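PDB 3WQB: open reading frame 2 from Aeromonas sobria, which probably acts as a chaperone that binds its partner serine protease from the same bacterium and assists its maturation. Local coordinates for residues S81-A93 against L102-A116. Sequence-based numbering, arbitrary orientation.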
loop_
_atom_site.group_PDB
_atom_site.type_symbol
_atom_site.label_atom_id
_atom_site.label_comp_id
_atom_site.label_asym_id
_atom_site.label_seq_id
_atom_site.Cartn_x
_atom_site.Cartn_y
_atom_site.Cartn_z
ATOM N N SER B 81 1.984 22.723 -10.744
ATOM C CA SER B 81 3.440 22.687 -10.617
ATOM C C SER B 81 4.166 23.407 -11.750
ATOM O O SER B 81 5.304 23.848 -11.575
ATOM C CB SER B 81 3.936 21.239 -10.532
ATOM O OG SER B 81 3.867 20.593 -11.794
ATOM N N GLY B 82 3.511 23.510 -12.907
ATOM C CA GLY B 82 4.144 24.031 -14.116
ATOM C C GLY B 82 4.517 22.950 -15.118
ATOM O O GLY B 82 4.839 23.248 -16.273
ATOM N N THR B 83 4.470 21.694 -14.675
ATOM C CA THR B 83 4.819 20.545 -15.512
ATOM C C THR B 83 3.584 19.936 -16.174
ATOM O O THR B 83 2.520 19.835 -15.558
ATOM C CB THR B 83 5.595 19.481 -14.691
ATOM O OG1 THR B 83 6.840 20.042 -14.261
ATOM C CG2 THR B 83 5.875 18.213 -15.508
ATOM N N LEU B 84 3.746 19.566 -17.442
ATOM C CA LEU B 84 2.756 18.816 -18.202
ATOM C C LEU B 84 3.322 17.445 -18.520
ATOM O O LEU B 84 4.470 17.330 -18.966
ATOM C CB LEU B 84 2.430 19.532 -19.521
ATOM C CG LEU B 84 1.853 20.945 -19.473
ATOM C CD1 LEU B 84 2.240 21.706 -20.726
ATOM C CD2 LEU B 84 0.355 20.909 -19.329
ATOM N N LEU B 85 2.526 16.408 -18.284
ATOM C CA LEU B 85 2.866 15.055 -18.738
ATOM C C LEU B 85 2.197 14.839 -20.081
ATOM O O LEU B 85 1.009 15.114 -20.239
ATOM C CB LEU B 85 2.393 13.987 -17.749
ATOM C CG LEU B 85 2.817 14.048 -16.278
ATOM C CD1 LEU B 85 2.557 12.695 -15.648
ATOM C CD2 LEU B 85 4.262 14.453 -16.061
ATOM N N VAL B 86 2.972 14.361 -21.047
ATOM C CA VAL B 86 2.492 14.150 -22.408
ATOM C C VAL B 86 2.872 12.742 -22.859
ATOM O O VAL B 86 4.033 12.343 -22.741
ATOM C CB VAL B 86 3.095 15.212 -23.374
ATOM C CG1 VAL B 86 2.847 14.858 -24.830
ATOM C CG2 VAL B 86 2.522 16.582 -23.074
ATOM N N GLU B 87 1.897 11.986 -23.361
ATOM C CA GLU B 87 2.187 10.664 -23.910
ATOM C C GLU B 87 2.656 10.781 -25.360
ATOM O O GLU B 87 1.851 10.910 -26.286
ATOM C CB GLU B 87 0.993 9.718 -23.781
ATOM C CG GLU B 87 1.359 8.266 -24.069
ATOM C CD GLU B 87 0.325 7.274 -23.582
ATOM O OE1 GLU B 87 -0.859 7.650 -23.436
ATOM O OE2 GLU B 87 0.704 6.104 -23.353
ATOM N N ALA B 88 3.972 10.761 -25.529
ATOM C CA ALA B 88 4.610 10.866 -26.835
ATOM C C ALA B 88 6.033 10.360 -26.690
ATOM O O ALA B 88 6.618 10.440 -25.606
ATOM C CB ALA B 88 4.619 12.314 -27.306
ATOM N N ASP B 89 6.591 9.843 -27.782
ATOM C CA ASP B 89 8.010 9.495 -27.821
ATOM C C ASP B 89 8.845 10.771 -27.690
ATOM O O ASP B 89 8.321 11.872 -27.871
ATOM C CB ASP B 89 8.348 8.746 -29.116
ATOM C CG ASP B 89 8.260 9.634 -30.350
ATOM O OD1 ASP B 89 9.180 10.453 -30.567
ATOM O OD2 ASP B 89 7.281 9.501 -31.110
ATOM N N ASP B 90 10.132 10.620 -27.385
ATOM C CA ASP B 90 11.020 11.760 -27.137
ATOM C C ASP B 90 11.057 12.781 -28.277
ATOM O O ASP B 90 10.904 13.983 -28.040
ATOM C CB ASP B 90 12.438 11.279 -26.803
ATOM C CG ASP B 90 12.530 10.636 -25.428
ATOM O OD1 ASP B 90 11.582 10.796 -24.630
ATOM O OD2 ASP B 90 13.547 9.969 -25.144
ATOM N N ALA B 91 11.249 12.295 -29.503
ATOM C CA ALA B 91 11.325 13.158 -30.685
ATOM C C ALA B 91 10.016 13.906 -30.944
ATOM O O ALA B 91 10.035 15.089 -31.285
ATOM C CB ALA B 91 11.736 12.350 -31.909
ATOM N N SER B 92 8.890 13.212 -30.774
ATOM C CA SER B 92 7.569 13.831 -30.894
ATOM C C SER B 92 7.318 14.839 -29.775
ATOM O O SER B 92 6.767 15.912 -30.014
ATOM C CB SER B 92 6.468 12.769 -30.897
ATOM O OG SER B 92 6.489 12.011 -32.094
ATOM N N ALA B 93 7.728 14.483 -28.558
ATOM C CA ALA B 93 7.577 15.357 -27.391
ATOM C C ALA B 93 8.444 16.611 -27.488
ATOM O O ALA B 93 8.038 17.681 -27.040
ATOM C CB ALA B 93 7.893 14.595 -26.116
ATOM N N LEU B 102 7.214 25.304 -24.745
ATOM C CA LEU B 102 7.471 24.555 -23.515
ATOM C C LEU B 102 8.886 23.986 -23.526
ATOM O O LEU B 102 9.515 23.888 -24.583
ATOM C CB LEU B 102 6.465 23.407 -23.357
ATOM C CG LEU B 102 4.961 23.679 -23.464
ATOM C CD1 LEU B 102 4.210 22.377 -23.713
ATOM C CD2 LEU B 102 4.425 24.399 -22.227
ATOM N N ASN B 103 9.370 23.600 -22.347
ATOM C CA ASN B 103 10.701 23.018 -22.205
ATOM C C ASN B 103 10.646 21.528 -21.895
ATOM O O ASN B 103 10.080 21.128 -20.874
ATOM C CB ASN B 103 11.485 23.732 -21.100
ATOM C CG ASN B 103 11.711 25.199 -21.397
ATOM O OD1 ASN B 103 12.186 25.561 -22.471
ATOM N ND2 ASN B 103 11.384 26.054 -20.433
ATOM N N PHE B 104 11.234 20.714 -22.772
ATOM C CA PHE B 104 11.387 19.282 -22.512
ATOM C C PHE B 104 12.358 19.081 -21.358
ATOM O O PHE B 104 13.511 19.519 -21.420
ATOM C CB PHE B 104 11.891 18.536 -23.756
ATOM C CG PHE B 104 12.101 17.054 -23.536
ATOM C CD1 PHE B 104 11.122 16.138 -23.904
ATOM C CD2 PHE B 104 13.283 16.580 -22.960
ATOM C CE1 PHE B 104 11.306 14.770 -23.703
ATOM C CE2 PHE B 104 13.479 15.214 -22.752
ATOM C CZ PHE B 104 12.493 14.307 -23.124
ATOM N N LYS B 105 11.885 18.410 -20.309
ATOM C CA LYS B 105 12.707 18.166 -19.129
ATOM C C LYS B 105 13.310 16.765 -19.111
ATOM O O LYS B 105 14.521 16.602 -18.942
ATOM C CB LYS B 105 11.891 18.410 -17.854
ATOM C CG LYS B 105 11.570 19.881 -17.570
ATOM C CD LYS B 105 12.642 20.563 -16.716
ATOM C CE LYS B 105 13.760 21.158 -17.560
ATOM N NZ LYS B 105 14.835 21.767 -16.728
ATOM N N GLN B 106 12.455 15.761 -19.284
ATOM C CA GLN B 106 12.848 14.355 -19.183
ATOM C C GLN B 106 11.684 13.485 -19.626
ATOM O O GLN B 106 10.573 13.974 -19.828
ATOM C CB GLN B 106 13.231 13.997 -17.740
ATOM C CG GLN B 106 12.047 14.033 -16.767
ATOM C CD GLN B 106 12.477 13.903 -15.331
ATOM O OE1 GLN B 106 12.840 12.814 -14.868
ATOM N NE2 GLN B 106 12.444 15.018 -14.607
ATOM N N SER B 107 11.932 12.188 -19.759
ATOM C CA SER B 107 10.865 11.250 -20.061
ATOM C C SER B 107 11.095 9.896 -19.413
ATOM O O SER B 107 12.220 9.547 -19.034
ATOM C CB SER B 107 10.679 11.092 -21.571
ATOM O OG SER B 107 11.781 10.417 -22.156
ATOM N N SER B 108 10.018 9.130 -19.320
ATOM C CA SER B 108 10.064 7.772 -18.802
ATOM C C SER B 108 8.806 7.048 -19.253
ATOM O O SER B 108 7.711 7.608 -19.176
ATOM C CB SER B 108 10.110 7.808 -17.276
ATOM O OG SER B 108 10.317 6.517 -16.742
ATOM N N GLY B 109 8.964 5.810 -19.719
ATOM C CA GLY B 109 7.835 4.967 -20.092
ATOM C C GLY B 109 6.944 5.532 -21.183
ATOM O O GLY B 109 5.730 5.316 -21.166
ATOM N N GLY B 110 7.539 6.280 -22.107
ATOM C CA GLY B 110 6.796 6.888 -23.212
ATOM C C GLY B 110 6.002 8.122 -22.813
ATOM O O GLY B 110 5.153 8.603 -23.565
ATOM N N ILE B 111 6.277 8.633 -21.620
ATOM C CA ILE B 111 5.605 9.826 -21.127
ATOM C C ILE B 111 6.629 10.906 -20.794
ATOM O O ILE B 111 7.537 10.698 -19.991
ATOM C CB ILE B 111 4.679 9.487 -19.932
ATOM C CG1 ILE B 111 3.522 8.595 -20.412
ATOM C CG2 ILE B 111 4.168 10.768 -19.253
ATOM C CD1 ILE B 111 2.813 7.834 -19.299
ATOM N N ALA B 112 6.495 12.053 -21.453
ATOM C CA ALA B 112 7.429 13.144 -21.286
ATOM C C ALA B 112 6.921 14.168 -20.282
ATOM O O ALA B 112 5.717 14.402 -20.176
ATOM C CB ALA B 112 7.698 13.812 -22.626
ATOM N N LEU B 113 7.862 14.759 -19.556
ATOM C CA LEU B 113 7.606 15.877 -18.667
ATOM C C LEU B 113 8.077 17.151 -19.358
ATOM O O LEU B 113 9.261 17.288 -19.697
ATOM C CB LEU B 113 8.344 15.693 -17.337
ATOM C CG LEU B 113 7.757 14.727 -16.302
ATOM C CD1 LEU B 113 7.733 13.276 -16.776
ATOM C CD2 LEU B 113 8.527 14.839 -15.004
ATOM N N LEU B 114 7.136 18.054 -19.599
ATOM C CA LEU B 114 7.419 19.341 -20.221
ATOM C C LEU B 114 7.101 20.443 -19.224
ATOM O O LEU B 114 6.086 20.390 -18.527
ATOM C CB LEU B 114 6.591 19.518 -21.500
ATOM C CG LEU B 114 6.513 18.369 -22.514
ATOM C CD1 LEU B 114 5.577 18.754 -23.652
ATOM C CD2 LEU B 114 7.884 17.968 -23.066
ATOM N N GLU B 115 7.974 21.437 -19.135
ATOM C CA GLU B 115 7.756 22.521 -18.189
ATOM C C GLU B 115 7.323 23.795 -18.902
ATOM O O GLU B 115 7.880 24.166 -19.940
ATOM C CB GLU B 115 8.998 22.757 -17.330
ATOM C CG GLU B 115 8.726 23.552 -16.054
ATOM C CD GLU B 115 9.891 23.533 -15.074
ATOM O OE1 GLU B 115 9.632 23.544 -13.852
ATOM O OE2 GLU B 115 11.060 23.499 -15.518
ATOM N N ALA B 116 6.305 24.441 -18.344
ATOM C CA ALA B 116 5.802 25.695 -18.881
ATOM C C ALA B 116 6.634 26.856 -18.360
ATOM O O ALA B 116 7.093 26.846 -17.214
ATOM C CB ALA B 116 4.337 25.876 -18.527
HETATM O O HOH W 1 7.356 22.350 -12.954
#
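Glu-115 OE1 is gripped twice: it accepts a hydrogen bond from a water at 2.7 Å and forms a salt bridge with Arg-65. The same water donates to Ser-81 O and accepts from Thr-83 OG1, so it ties the Glu-115 carboxylate to the start of strand 83-87. With CG anti to the backbone N (chi1 -162°) and the chain extended, Glu-115 carries its carboxylate to this water. Gly-82 makes the corner here with a positive phi, where a CB would press on Ser-81 O, and still accepts from Ala-116 N.

Beyond it strands 83-87 and 111-116 pair antiparallel. Leu-84 N to Leu-114 O (2.7 Å) is nearly straight at 173°, and its return bond and the two between Val-86 and Ala-112 continue the ladder. Leu-85 and Leu-113 lie side by side, CD2 of Leu-85 reaching CG of Leu-113 at 3.5 Å. On the face that carries Leu-84, Val-86 and Leu-114, the side chains of Leu-84 and Leu-102 cross at about a right angle, with Leu-84 CD1 3.6 Å from Leu-102 CD1. Val-86 CG2 rests on Leu-114 CD1. Small residues let the helix come close: Ala-93 CB sits 3.6 Å from Ala-112 CB and also meets the edge of the Phe-104 ring. At the helix start Asp-89, the N-cap, accepts from Ser-92 N, and Asp-90 OD1 receives Ser-107 OG on its syn side at 2.5 Å, pinning the first turn to strand 102-108.

Helices 90-98 and 122-131 pack against this face, whereas Leu-85, Ile-111 and Leu-113 on the opposite face touch the partner protein, a basic side chain of which forms a salt bridge with Glu-87 OE2. The order 136-141, 83-87, 111-116, 102-108 makes a ferredoxin-like beta-alpha-beta-beta-alpha-beta unit; strand 78-81 continues the sheet beyond 136-141.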